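PDB 3OYZ: malate synthase from Haloferax volcanii, which catalyses the magnesium-dependent Claisen condensation of acetyl-CoA with glyoxylate and the hydrolysis of malyl-CoA to malate and CoA in the glyoxylate cycle. Local coordinates for residues 191-205 and 385-398. Residues are numbered along the deposited sequence; the frame is centred on the assembly and turned at random. Where two conformers were deposited one is given.
With MG (magnesium ion), chain D; K (potassium ion), chain F; PYR (pyruvic acid), chain C; ACO (acetyl coenzyme *a), chain B.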
loop_
_atom_site.group_PDB
_atom_site.type_symbol
_atom_site.label_atom_id
_atom_site.label_comp_id
_atom_site.label_asym_id
_atom_site.label_seq_id
_atom_site.Cartn_x
_atom_site.Cartn_y
_atom_site.Cartn_z
ATOM N N VAL A 191 15.802 5.030 -6.528
ATOM C CA VAL A 191 16.245 5.357 -7.886
ATOM C C VAL A 191 16.249 4.073 -8.725
ATOM O O VAL A 191 15.572 4.004 -9.749
ATOM C CB VAL A 191 17.614 6.065 -7.941
ATOM C CG1 VAL A 191 17.796 6.533 -9.375
ATOM C CG2 VAL A 191 17.586 7.276 -7.032
ATOM N N ASP A 192 17.005 3.071 -8.303
ATOM C CA ASP A 192 16.951 1.798 -9.012
ATOM C C ASP A 192 15.558 1.140 -8.910
ATOM O O ASP A 192 15.132 0.438 -9.840
ATOM C CB ASP A 192 17.989 0.869 -8.415
ATOM C CG ASP A 192 19.396 1.106 -9.010
ATOM O OD1 ASP A 192 19.412 1.213 -10.248
ATOM O OD2 ASP A 192 20.376 1.250 -8.232
ATOM N N TYR A 193 14.801 1.461 -7.866
ATOM C CA TYR A 193 13.461 0.890 -7.771
ATOM C C TYR A 193 12.566 1.476 -8.837
ATOM O O TYR A 193 11.821 0.761 -9.502
ATOM C CB TYR A 193 12.914 1.224 -6.383
ATOM C CG TYR A 193 11.525 0.659 -6.107
ATOM C CD1 TYR A 193 11.377 -0.671 -5.719
ATOM C CD2 TYR A 193 10.391 1.474 -6.186
ATOM C CE1 TYR A 193 10.065 -1.195 -5.426
ATOM C CE2 TYR A 193 9.130 0.978 -5.893
ATOM C CZ TYR A 193 8.979 -0.331 -5.462
ATOM O OH TYR A 193 7.665 -0.721 -5.227
ATOM N N THR A 194 12.652 2.788 -9.058
ATOM C CA THR A 194 11.932 3.458 -10.159
ATOM C C THR A 194 12.177 2.816 -11.485
ATOM O O THR A 194 11.221 2.607 -12.258
ATOM C CB THR A 194 12.359 4.936 -10.271
ATOM O OG1 THR A 194 11.896 5.544 -9.078
ATOM C CG2 THR A 194 11.680 5.704 -11.486
ATOM N N LYS A 195 13.454 2.496 -11.720
ATOM C CA LYS A 195 13.923 1.751 -12.884
ATOM C C LYS A 195 13.229 0.382 -13.003
ATOM O O LYS A 195 12.635 -0.007 -14.003
ATOM C CB LYS A 195 15.451 1.589 -12.759
ATOM C CG LYS A 195 16.118 0.537 -13.673
ATOM C CD LYS A 195 17.635 0.386 -13.498
ATOM C CE LYS A 195 18.153 -0.353 -12.268
ATOM N NZ LYS A 195 17.250 -1.464 -11.864
ATOM N N ASP A 196 13.335 -0.378 -11.918
ATOM C CA ASP A 196 12.813 -1.749 -11.906
ATOM C C ASP A 196 11.310 -1.749 -12.090
ATOM O O ASP A 196 10.778 -2.627 -12.750
ATOM C CB ASP A 196 13.284 -2.458 -10.601
ATOM C CG ASP A 196 12.833 -3.961 -10.565
ATOM O OD1 ASP A 196 13.445 -4.751 -11.302
ATOM O OD2 ASP A 196 11.862 -4.369 -9.873
ATOM N N MET A 197 10.602 -0.771 -11.517
ATOM C CA MET A 197 9.162 -0.645 -11.621
ATOM C C MET A 197 8.762 -0.013 -12.971
ATOM O O MET A 197 7.546 -0.067 -13.313
ATOM C CB MET A 197 8.587 0.166 -10.424
ATOM C CG MET A 197 8.871 -0.534 -9.003
ATOM S SD MET A 197 7.625 -1.919 -8.904
ATOM C CE MET A 197 6.227 -0.945 -8.318
ATOM N N ARG A 198 9.732 0.528 -13.732
ATOM C CA ARG A 198 9.424 1.196 -15.029
ATOM C C ARG A 198 8.572 2.459 -14.845
ATOM O O ARG A 198 7.743 2.788 -15.678
ATOM C CB ARG A 198 8.860 0.294 -16.150
ATOM C CG ARG A 198 9.734 -0.961 -16.328
ATOM C CD ARG A 198 9.519 -1.823 -17.555
ATOM N NE ARG A 198 8.120 -2.148 -17.754
ATOM C CZ ARG A 198 7.669 -2.663 -18.897
ATOM N NH1 ARG A 198 8.520 -2.890 -19.905
ATOM N NH2 ARG A 198 6.379 -2.921 -19.034
ATOM N N ALA A 199 8.810 3.217 -13.779
ATOM C CA ALA A 199 7.947 4.322 -13.547
ATOM C C ALA A 199 8.500 5.518 -14.347
ATOM O O ALA A 199 9.682 5.585 -14.654
ATOM C CB ALA A 199 7.878 4.643 -12.066
ATOM N N MET A 200 7.645 6.505 -14.556
ATOM C CA MET A 200 8.116 7.751 -15.153
ATOM C C MET A 200 7.315 8.919 -14.641
ATOM O O MET A 200 6.186 8.802 -14.140
ATOM C CB MET A 200 8.205 7.640 -16.679
ATOM C CG MET A 200 6.914 7.467 -17.426
ATOM S SD MET A 200 7.307 6.896 -19.118
ATOM C CE MET A 200 5.638 6.876 -19.652
ATOM N N THR A 201 7.954 10.082 -14.649
ATOM C CA THR A 201 7.195 11.283 -14.257
ATOM C C THR A 201 7.432 12.405 -15.280
ATOM O O THR A 201 8.505 12.404 -15.879
ATOM C CB THR A 201 7.718 11.806 -12.887
ATOM O OG1 THR A 201 9.116 12.098 -13.021
ATOM C CG2 THR A 201 7.511 10.792 -11.695
ATOM N N PRO A 202 6.523 13.391 -15.408
ATOM C CA PRO A 202 6.729 14.490 -16.395
ATOM C C PRO A 202 8.066 15.258 -16.203
ATOM O O PRO A 202 8.750 15.548 -17.190
ATOM C CB PRO A 202 5.522 15.389 -16.135
ATOM C CG PRO A 202 4.485 14.465 -15.517
ATOM C CD PRO A 202 5.366 13.694 -14.546
ATOM N N THR A 203 8.488 15.533 -14.976
ATOM C CA THR A 203 9.794 16.156 -14.719
ATOM C C THR A 203 11.029 15.219 -14.716
ATOM O O THR A 203 12.158 15.683 -14.849
ATOM C CB THR A 203 9.735 16.996 -13.407
ATOM O OG1 THR A 203 9.655 16.131 -12.257
ATOM C CG2 THR A 203 8.486 17.893 -13.372
ATOM N N GLY A 204 10.873 13.906 -14.510
ATOM C CA GLY A 204 12.059 13.065 -14.411
ATOM C C GLY A 204 12.437 12.949 -12.963
ATOM O O GLY A 204 13.253 12.116 -12.647
ATOM N N GLU A 205 11.815 13.688 -12.054
ATOM C CA GLU A 205 12.103 13.528 -10.622
ATOM C C GLU A 205 11.526 12.155 -10.138
ATOM O O GLU A 205 10.598 11.604 -10.771
ATOM C CB GLU A 205 11.457 14.638 -9.784
ATOM C CG GLU A 205 12.071 16.069 -9.893
ATOM C CD GLU A 205 13.621 16.197 -9.902
ATOM O OE1 GLU A 205 14.332 15.834 -8.931
ATOM O OE2 GLU A 205 14.172 16.711 -10.907
ATOM N N ARG A 385 20.523 18.338 -9.219
ATOM C CA ARG A 385 20.100 16.980 -8.846
ATOM C C ARG A 385 21.317 16.064 -8.924
ATOM O O ARG A 385 22.059 16.133 -9.919
ATOM C CB ARG A 385 19.032 16.501 -9.822
ATOM C CG ARG A 385 18.400 15.184 -9.409
ATOM C CD ARG A 385 17.702 14.530 -10.589
ATOM N NE ARG A 385 17.132 13.263 -10.116
ATOM C CZ ARG A 385 16.241 12.544 -10.789
ATOM N NH1 ARG A 385 15.817 12.968 -11.965
ATOM N NH2 ARG A 385 15.808 11.393 -10.300
ATOM N N MET A 386 21.546 15.267 -7.873
ATOM C CA MET A 386 22.563 14.195 -7.882
ATOM C C MET A 386 22.195 13.141 -8.932
ATOM O O MET A 386 21.057 12.638 -8.940
ATOM C CB MET A 386 22.731 13.603 -6.477
ATOM C CG MET A 386 23.914 12.625 -6.241
ATOM S SD MET A 386 23.677 10.905 -6.821
ATOM C CE MET A 386 22.156 10.458 -5.928
ATOM N N TRP A 387 23.119 12.891 -9.863
ATOM C CA TRP A 387 23.065 11.835 -10.869
ATOM C C TRP A 387 24.143 10.773 -10.635
ATOM O O TRP A 387 25.318 11.083 -10.328
ATOM C CB TRP A 387 23.237 12.320 -12.313
ATOM C CG TRP A 387 21.965 12.851 -12.904
ATOM C CD1 TRP A 387 21.268 13.913 -12.444
ATOM C CD2 TRP A 387 21.280 12.397 -14.080
ATOM N NE1 TRP A 387 20.172 14.148 -13.245
ATOM C CE2 TRP A 387 20.136 13.199 -14.229
ATOM C CE3 TRP A 387 21.470 11.337 -14.975
ATOM C CZ2 TRP A 387 19.215 13.010 -15.264
ATOM C CZ3 TRP A 387 20.564 11.167 -16.004
ATOM C CH2 TRP A 387 19.449 11.990 -16.136
ATOM N N ASP A 388 23.690 9.523 -10.765
ATOM C CA ASP A 388 24.554 8.371 -10.907
ATOM C C ASP A 388 23.920 7.347 -11.848
ATOM O O ASP A 388 22.920 7.660 -12.505
ATOM C CB ASP A 388 25.019 7.848 -9.548
ATOM C CG ASP A 388 23.898 7.306 -8.668
ATOM O OD1 ASP A 388 22.802 6.929 -9.146
ATOM O OD2 ASP A 388 24.176 7.179 -7.454
ATOM N N GLU A 389 24.548 6.172 -11.945
ATOM C CA GLU A 389 24.218 5.129 -12.919
ATOM C C GLU A 389 22.735 4.742 -12.775
ATOM O O GLU A 389 22.055 4.572 -13.775
ATOM C CB GLU A 389 25.129 3.910 -12.709
ATOM C CG GLU A 389 24.813 2.690 -13.569
ATOM C CD GLU A 389 24.998 2.924 -15.067
ATOM O OE1 GLU A 389 25.598 3.929 -15.483
ATOM O OE2 GLU A 389 24.552 2.089 -15.866
ATOM N N ALA A 390 22.256 4.707 -11.537
ATOM C CA ALA A 390 20.827 4.432 -11.270
ATOM C C ALA A 390 19.951 5.510 -11.924
ATOM O O ALA A 390 18.918 5.236 -12.521
ATOM C CB ALA A 390 20.585 4.371 -9.765
ATOM N N THR A 391 20.348 6.767 -11.764
ATOM C CA THR A 391 19.577 7.863 -12.303
ATOM C C THR A 391 19.517 7.739 -13.825
ATOM O O THR A 391 18.487 8.000 -14.477
ATOM C CB THR A 391 20.253 9.244 -11.991
ATOM O OG1 THR A 391 20.806 9.242 -10.678
ATOM C CG2 THR A 391 19.271 10.393 -12.137
ATOM N N TYR A 392 20.682 7.449 -14.393
ATOM C CA TYR A 392 20.754 7.179 -15.794
ATOM C C TYR A 392 19.790 6.052 -16.191
ATOM O O TYR A 392 19.015 6.178 -17.148
ATOM C CB TYR A 392 22.210 6.762 -16.052
ATOM C CG TYR A 392 22.423 6.285 -17.442
ATOM C CD1 TYR A 392 22.474 7.192 -18.489
ATOM C CD2 TYR A 392 22.596 4.937 -17.724
ATOM C CE1 TYR A 392 22.680 6.778 -19.778
ATOM C CE2 TYR A 392 22.765 4.501 -19.033
ATOM C CZ TYR A 392 22.814 5.437 -20.050
ATOM O OH TYR A 392 23.017 5.066 -21.357
ATOM N N GLN A 393 19.872 4.891 -15.521
ATOM C CA GLN A 393 18.993 3.765 -15.882
ATOM C C GLN A 393 17.517 4.183 -15.769
ATOM O O GLN A 393 16.683 3.960 -16.685
ATOM C CB GLN A 393 19.329 2.598 -14.914
ATOM C CG GLN A 393 20.679 1.963 -15.160
ATOM C CD GLN A 393 20.792 1.442 -16.599
ATOM O OE1 GLN A 393 19.796 1.061 -17.233
ATOM N NE2 GLN A 393 22.013 1.461 -17.138
ATOM N N ALA A 394 17.175 4.850 -14.664
ATOM C CA ALA A 394 15.778 5.303 -14.496
ATOM C C ALA A 394 15.268 6.278 -15.532
ATOM O O ALA A 394 14.087 6.232 -15.910
ATOM C CB ALA A 394 15.505 5.880 -13.080
ATOM N N ALA A 395 16.138 7.204 -15.953
ATOM C CA ALA A 395 15.758 8.203 -16.978
ATOM C C ALA A 395 15.432 7.563 -18.329
ATOM O O ALA A 395 14.778 8.176 -19.141
ATOM C CB ALA A 395 16.907 9.232 -17.217
ATOM N N MET A 396 15.950 6.374 -18.617
ATOM C CA MET A 396 15.847 5.759 -19.941
ATOM C C MET A 396 14.431 5.247 -20.229
ATOM O O MET A 396 14.088 4.984 -21.377
ATOM C CB MET A 396 16.823 4.593 -20.001
ATOM C CG MET A 396 17.063 4.102 -21.422
ATOM S SD MET A 396 18.413 2.924 -21.385
ATOM C CE MET A 396 19.348 3.401 -19.923
ATOM N N THR A 397 13.592 5.068 -19.205
ATOM C CA THR A 397 12.258 4.476 -19.466
ATOM C C THR A 397 11.410 5.106 -20.556
ATOM O O THR A 397 10.914 4.384 -21.408
ATOM C CB THR A 397 11.447 4.294 -18.154
ATOM O OG1 THR A 397 12.237 3.402 -17.370
ATOM C CG2 THR A 397 10.066 3.695 -18.412
ATOM N N PRO A 398 11.241 6.440 -20.559
ATOM C CA PRO A 398 10.447 7.032 -21.644
ATOM C C PRO A 398 11.038 6.767 -23.034
ATOM O O PRO A 398 10.269 6.574 -23.970
ATOM C CB PRO A 398 10.379 8.521 -21.300
ATOM C CG PRO A 398 11.258 8.747 -20.126
ATOM C CD PRO A 398 11.685 7.417 -19.540
HETATM MG MG MG D . 20.520 1.595 -6.378
HETATM K K K F . 5.739 -2.071 -13.271
HETATM C C PYR C . 19.124 3.744 -5.373
HETATM O O PYR C . 19.121 2.904 -6.337
HETATM O OXT PYR C . 18.135 4.525 -5.121
HETATM C CA PYR C . 20.207 3.683 -4.496
HETATM O O3 PYR C . 21.148 2.800 -4.677
HETATM C CB PYR C . 20.250 4.567 -3.305
HETATM N N1A ACO B . 31.179 12.218 1.188
HETATM C C2A ACO B . 32.266 12.898 1.601
HETATM N N3A ACO B . 32.404 14.209 1.333
HETATM C C4A ACO B . 31.490 14.920 0.624
HETATM C C5A ACO B . 30.285 14.199 0.161
HETATM C C6A ACO B . 30.181 12.757 0.451
HETATM N N6A ACO B . 29.081 12.123 -0.036
HETATM N N7A ACO B . 29.523 15.072 -0.511
HETATM C C8A ACO B . 30.186 16.254 -0.505
HETATM N N9A ACO B . 31.319 16.179 0.206
HETATM C C1B ACO B . 32.247 17.337 0.415
HETATM C C2B ACO B . 32.294 18.134 -0.881
HETATM O O2B ACO B . 33.277 17.559 -1.740
HETATM C C3B ACO B . 32.620 19.537 -0.408
HETATM O O3B ACO B . 34.025 19.458 -0.144
HETATM P P3B ACO B . 35.082 20.720 -0.122
HETATM O O7A ACO B . 35.227 20.874 1.384
HETATM O O8A ACO B . 34.296 21.770 -0.880
HETATM O O9A ACO B . 36.319 20.273 -0.868
HETATM C C4B ACO B . 31.852 19.617 0.901
HETATM O O4B ACO B . 31.777 18.275 1.401
HETATM C C5B ACO B . 30.426 20.112 0.688
HETATM O O5B ACO B . 29.963 19.533 -0.533
HETATM P P1A ACO B . 28.622 20.028 -1.262
HETATM O O1A ACO B . 28.691 21.407 -1.835
HETATM O O2A ACO B . 27.555 19.850 -0.221
HETATM O O3A ACO B . 28.274 19.058 -2.488
HETATM P P2A ACO B . 29.086 19.096 -3.869
HETATM O O4A ACO B . 30.474 19.182 -3.321
HETATM O O5A ACO B . 28.309 19.980 -4.822
HETATM O O6A ACO B . 28.902 17.634 -4.557
HETATM C CBP ACO B . 27.833 15.462 -4.993
HETATM C CCP ACO B . 27.647 16.967 -4.767
HETATM C CDP ACO B . 28.714 15.198 -6.212
HETATM C CEP ACO B . 26.454 14.890 -5.295
HETATM C CAP ACO B . 28.500 14.762 -3.803
HETATM O OAP ACO B . 27.796 15.243 -2.667
HETATM C C9P ACO B . 28.392 13.251 -3.825
HETATM O O9P ACO B . 29.056 12.597 -4.636
HETATM N N8P ACO B . 27.530 12.701 -2.953
HETATM C C7P ACO B . 27.387 11.251 -2.911
HETATM C C6P ACO B . 26.615 10.674 -4.107
HETATM C C5P ACO B . 26.339 9.227 -3.740
HETATM O O5P ACO B . 26.718 8.789 -2.655
HETATM N N4P ACO B . 25.631 8.533 -4.630
HETATM C C3P ACO B . 25.219 7.151 -4.459
HETATM C C2P ACO B . 24.168 7.002 -3.357
HETATM S S1P ACO B . 22.691 7.229 -4.303
HETATM C C ACO B . 22.313 5.803 -5.115
HETATM O O ACO B . 23.104 4.895 -5.283
HETATM C CH3 ACO B . 20.934 5.708 -5.694
HETATM O O HOH W 1 13.195 0.565 -16.604
HETATM O O HOH W 2 12.233 4.389 -14.875
HETATM O O HOH W 3 16.060 15.544 -13.477
HETATM O O HOH W 4 22.394 2.884 -7.038
HETATM O O HOH W 5 21.975 0.339 -5.840
#
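The Arg385 guanidinium lies between Glu205 OE1, off-centre 3.9 Å above one face, and Thr391 CG2, centred over the other; water 3 sits in plane at its edge. Arg385 NH1 donates a hydrogen bond to Gly204 O (2.8 Å), which is tilted 25° from the guanidinium plane and itself approached from above its carbonyl plane. Glu205 OE1, 4.0 Å from Arg385 NE, has no N-H aimed at it, so this long salt bridge is one of charge alone; NE pairs with Asp233. A methionine in place of Arg385 would probably cost Gly204 O this donor and remove the positive charge facing Glu205 and Asp233. With CG anti to the backbone N (chi1 -172°) and an extended chain, Arg385 reaches Gly204 and Glu205. Helices 191-197 and 389-395 run nearly parallel (25°, axes 8.0 Å apart), close enough for Val191 CG1 to touch Ala390 CB at 3.6 Å. Water 1 bridges Lys195 O and Thr397 OG1. Asp192 OD1 rests on the Ala390 methyl while OD2 binds magnesium at 1.9 Å. A capping box with Thr391 sets Asp388, the predicted proton acceptor, at the N-cap of helix 389-395 beside acetyl-CoA, in the TIM-barrel active site of malate synthase.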